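Nicastrin (Dictyostelium purpureum, PDB 4R12) probably serves as an essential, putatively substrate-recruiting subunit of gamma-secretase, the complex that cleaves membrane proteins such as Notch receptors within the membrane. Local coordinates at residues A[57-62]-A[83-88]. Sequence-based numbering, arbitrary orientation.
Sequences NNYFSY and LNLHNK
Two loops of the nicastrin small lobe pack side by side here, Y59 against L85 and N87, F60 against the N84 and H86 carbonyls; one follows helix 53-57 and leads to strand 67-72, the other follows helix 79-83 and leads to strand 90-96. The buried Y59 ring is the hub. Its CG lies anti to the backbone N (chi1 173°), which brings the ring across to L85, where CE2 meets L85 CB at 3.7 Å and CD2 meets L85 CD2 at 3.8 Å, the two side chains crossing at about a right angle. N87 CB sits 3.5 Å from Y59 OH, a hydroxyl buried by the contact without a polar partner in the model. The N87 amide stands steeply on one ring face, 71° from its plane, with ND2 above it toward the rim. This amide is held more firmly by OD1, which accepts from S89 N, than by ND2, whose bond to Y62 O is weak though nearly straight (3.4 Å, 171° at the hydrogen). A type I turn, closed by Y62 N to Y59 O, sets Y62 O facing N87. F60 turns its ring edge to the N84 carbonyl. An alanine in place of Y59 would probably open a gap beside L85 and leave the N87 amide without the ring beneath it. Y59 also rests on V70 and L85 on I50 and Y56, joining the loop pair to strands 67-72 and 43-50 and to helix 53-57. Such packing of neighbouring helix-to-strand connections is characteristic of an alpha/beta fold, here where parallel strands 67-72 and 90-96 begin.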
ATOM      1  N   ASN A  57       0.473  -5.548  35.383  1.00 52.22           N
ATOM      2  CA  ASN A  57       1.333  -6.086  36.439  1.00 54.71           C
ATOM      3  C   ASN A  57       0.827  -7.398  37.031  1.00 56.32           C
ATOM      4  O   ASN A  57       1.620  -8.270  37.387  1.00 60.42           O
ATOM      5  CB  ASN A  57       1.496  -5.063  37.559  1.00 54.08           C
ATOM      6  CG  ASN A  57       2.302  -3.858  37.132  1.00 55.93           C
ATOM      7  OD1 ASN A  57       3.234  -3.966  36.328  1.00 55.31           O
ATOM      8  ND2 ASN A  57       1.952  -2.695  37.670  1.00 55.71           N
ATOM      9  N   ASN A  58      -0.489  -7.547  37.135  1.00 55.74           N
ATOM     10  CA  ASN A  58      -1.065  -8.767  37.691  1.00 56.99           C
ATOM     11  C   ASN A  58      -0.999  -9.956  36.730  1.00 59.43           C
ATOM     12  O   ASN A  58      -1.457 -11.057  37.053  1.00 61.44           O
ATOM     13  CB  ASN A  58      -2.513  -8.527  38.116  1.00 54.74           C
ATOM     14  CG  ASN A  58      -2.616  -7.617  39.327  1.00 58.83           C
ATOM     15  OD1 ASN A  58      -1.643  -7.433  40.063  1.00 61.09           O
ATOM     16  ND2 ASN A  58      -3.797  -7.045  39.543  1.00 58.03           N
ATOM     17  N   TYR A  59      -0.429  -9.734  35.550  1.00 57.37           N
ATOM     18  CA  TYR A  59      -0.226 -10.829  34.613  1.00 58.73           C
ATOM     19  C   TYR A  59       0.941 -11.712  35.057  1.00 59.78           C
ATOM     20  O   TYR A  59       0.889 -12.930  34.922  1.00 60.85           O
ATOM     21  CB  TYR A  59       0.026 -10.302  33.202  1.00 53.15           C
ATOM     22  CG  TYR A  59       0.409 -11.383  32.225  1.00 52.83           C
ATOM     23  CD1 TYR A  59      -0.547 -12.250  31.717  1.00 52.56           C
ATOM     24  CD2 TYR A  59       1.728 -11.542  31.814  1.00 54.24           C
ATOM     25  CE1 TYR A  59      -0.202 -13.254  30.821  1.00 54.00           C
ATOM     26  CE2 TYR A  59       2.085 -12.540  30.918  1.00 53.43           C
ATOM     27  CZ  TYR A  59       1.116 -13.391  30.425  1.00 53.03           C
ATOM     28  OH  TYR A  59       1.461 -14.385  29.536  1.00 53.55           O
ATOM     29  N   PHE A  60       1.985 -11.087  35.589  1.00 59.86           N
ATOM     30  CA  PHE A  60       3.209 -11.799  35.939  1.00 62.54           C
ATOM     31  C   PHE A  60       3.002 -12.788  37.079  1.00 67.04           C
ATOM     32  O   PHE A  60       3.786 -13.725  37.243  1.00 68.19           O
ATOM     33  CB  PHE A  60       4.312 -10.810  36.310  1.00 60.71           C
ATOM     34  CG  PHE A  60       4.683  -9.871  35.203  1.00 58.00           C
ATOM     35  CD1 PHE A  60       4.007  -8.672  35.037  1.00 57.60           C
ATOM     36  CD2 PHE A  60       5.706 -10.183  34.324  1.00 57.29           C
ATOM     37  CE1 PHE A  60       4.343  -7.799  34.018  1.00 53.69           C
ATOM     38  CE2 PHE A  60       6.051  -9.313  33.303  1.00 55.57           C
ATOM     39  CZ  PHE A  60       5.365  -8.119  33.147  1.00 53.07           C
ATOM     40  N   SER A  61       1.941 -12.581  37.856  1.00 66.65           N
ATOM     41  CA  SER A  61       1.677 -13.399  39.034  1.00 67.88           C
ATOM     42  C   SER A  61       0.377 -14.185  38.905  1.00 67.29           C
ATOM     43  O   SER A  61      -0.212 -14.595  39.902  1.00 68.98           O
ATOM     44  CB  SER A  61       1.631 -12.517  40.285  1.00 68.24           C
ATOM     45  OG  SER A  61       2.657 -11.541  40.257  1.00 67.78           O
ATOM     46  N   TYR A  62      -0.064 -14.394  37.669  1.00 66.26           N
ATOM     47  CA  TYR A  62      -1.337 -15.057  37.401  1.00 67.87           C
ATOM     48  C   TYR A  62      -1.127 -16.482  36.904  1.00 69.77           C
ATOM     49  O   TYR A  62      -0.645 -16.688  35.793  1.00 69.17           O
ATOM     50  CB  TYR A  62      -2.139 -14.249  36.375  1.00 66.27           C
ATOM     51  CG  TYR A  62      -3.435 -14.887  35.920  1.00 68.65           C
ATOM     52  CD1 TYR A  62      -4.610 -14.711  36.636  1.00 70.99           C
ATOM     53  CD2 TYR A  62      -3.488 -15.647  34.759  1.00 68.32           C
ATOM     54  CE1 TYR A  62      -5.799 -15.287  36.217  1.00 69.71           C
ATOM     55  CE2 TYR A  62      -4.672 -16.229  34.333  1.00 65.53           C
ATOM     56  CZ  TYR A  62      -5.823 -16.045  35.064  1.00 68.20           C
ATOM     57  OH  TYR A  62      -6.999 -16.621  34.639  1.00 65.23           O
ATOM     58  N   LEU A  83       6.549  -7.712  24.711  1.00 40.27           N
ATOM     59  CA  LEU A  83       7.727  -8.559  24.880  1.00 44.19           C
ATOM     60  C   LEU A  83       8.042  -8.798  26.354  1.00 46.40           C
ATOM     61  O   LEU A  83       8.717  -9.765  26.683  1.00 49.09           O
ATOM     62  CB  LEU A  83       8.945  -7.964  24.163  1.00 41.77           C
ATOM     63  CG  LEU A  83       8.876  -7.984  22.626  1.00 41.08           C
ATOM     64  CD1 LEU A  83      10.243  -7.921  21.990  1.00 38.88           C
ATOM     65  CD2 LEU A  83       8.130  -9.213  22.132  1.00 43.17           C
ATOM     66  N   ASN A  84       7.540  -7.934  27.234  1.00 41.62           N
ATOM     67  CA  ASN A  84       7.748  -8.087  28.675  1.00 44.95           C
ATOM     68  C   ASN A  84       6.828  -9.093  29.334  1.00 48.10           C
ATOM     69  O   ASN A  84       7.018  -9.452  30.495  1.00 50.51           O
ATOM     70  CB  ASN A  84       7.575  -6.751  29.380  1.00 45.03           C
ATOM     71  CG  ASN A  84       8.843  -5.983  29.451  1.00 42.73           C
ATOM     72  OD1 ASN A  84       9.927  -6.571  29.534  1.00 45.79           O
ATOM     73  ND2 ASN A  84       8.739  -4.659  29.417  1.00 41.51           N
ATOM     74  N   LEU A  85       5.815  -9.535  28.600  1.00 48.43           N
ATOM     75  CA  LEU A  85       4.893 -10.521  29.122  1.00 49.89           C
ATOM     76  C   LEU A  85       5.584 -11.873  29.224  1.00 51.76           C
ATOM     77  O   LEU A  85       5.342 -12.755  28.412  1.00 52.85           O
ATOM     78  CB  LEU A  85       3.654 -10.613  28.241  1.00 48.73           C
ATOM     79  CG  LEU A  85       2.929  -9.275  28.091  1.00 45.70           C
ATOM     80  CD1 LEU A  85       1.703  -9.406  27.196  1.00 42.97           C
ATOM     81  CD2 LEU A  85       2.555  -8.727  29.463  1.00 46.11           C
ATOM     82  N   HIS A  86       6.463 -12.010  30.213  1.00 52.12           N
ATOM     83  CA  HIS A  86       7.053 -13.305  30.557  1.00 54.55           C
ATOM     84  C   HIS A  86       6.230 -13.940  31.680  1.00 56.34           C
ATOM     85  O   HIS A  86       5.982 -13.308  32.706  1.00 56.59           O
ATOM     86  CB  HIS A  86       8.520 -13.166  30.995  1.00 52.21           C
ATOM     87  CG  HIS A  86       9.301 -12.140  30.225  1.00 54.02           C
ATOM     88  ND1 HIS A  86       9.606 -12.276  28.886  1.00 53.66           N
ATOM     89  CD2 HIS A  86       9.866 -10.972  30.621  1.00 54.28           C
ATOM     90  CE1 HIS A  86      10.319 -11.234  28.489  1.00 49.61           C
ATOM     91  NE2 HIS A  86      10.485 -10.424  29.520  1.00 52.26           N
ATOM     92  N   ASN A  87       5.771 -15.165  31.511  1.00 58.93           N
ATOM     93  CA  ASN A  87       4.933 -15.828  32.499  1.00 62.61           C
ATOM     94  C   ASN A  87       5.274 -17.308  32.661  1.00 65.54           C
ATOM     95  O   ASN A  87       5.799 -17.930  31.772  1.00 65.52           O
ATOM     96  CB  ASN A  87       3.473 -15.692  32.115  1.00 61.94           C
ATOM     97  CG  ASN A  87       2.537 -16.173  33.184  1.00 63.89           C
ATOM     98  OD1 ASN A  87       2.728 -17.241  33.750  1.00 68.21           O
ATOM     99  ND2 ASN A  87       1.509 -15.398  33.461  1.00 63.54           N
ATOM    100  N   LYS A  88       4.990 -17.876  33.814  1.00 66.10           N
ATOM    101  CA  LYS A  88       5.268 -19.294  34.042  1.00 67.61           C
ATOM    102  C   LYS A  88       4.216 -20.094  33.315  1.00 65.94           C
ATOM    103  O   LYS A  88       4.436 -21.190  32.859  1.00 64.97           O
ATOM    104  CB  LYS A  88       5.232 -19.584  35.531  1.00 69.42           C
ATOM    105  CG  LYS A  88       5.782 -18.442  36.364  1.00 70.13           C
ATOM    106  CD  LYS A  88       4.776 -17.990  37.398  1.00 72.46           C
ATOM    107  CE  LYS A  88       3.685 -17.149  36.764  1.00 71.54           C
ATOM    108  NZ  LYS A  88       4.214 -15.818  36.389  1.00 68.82           N
TER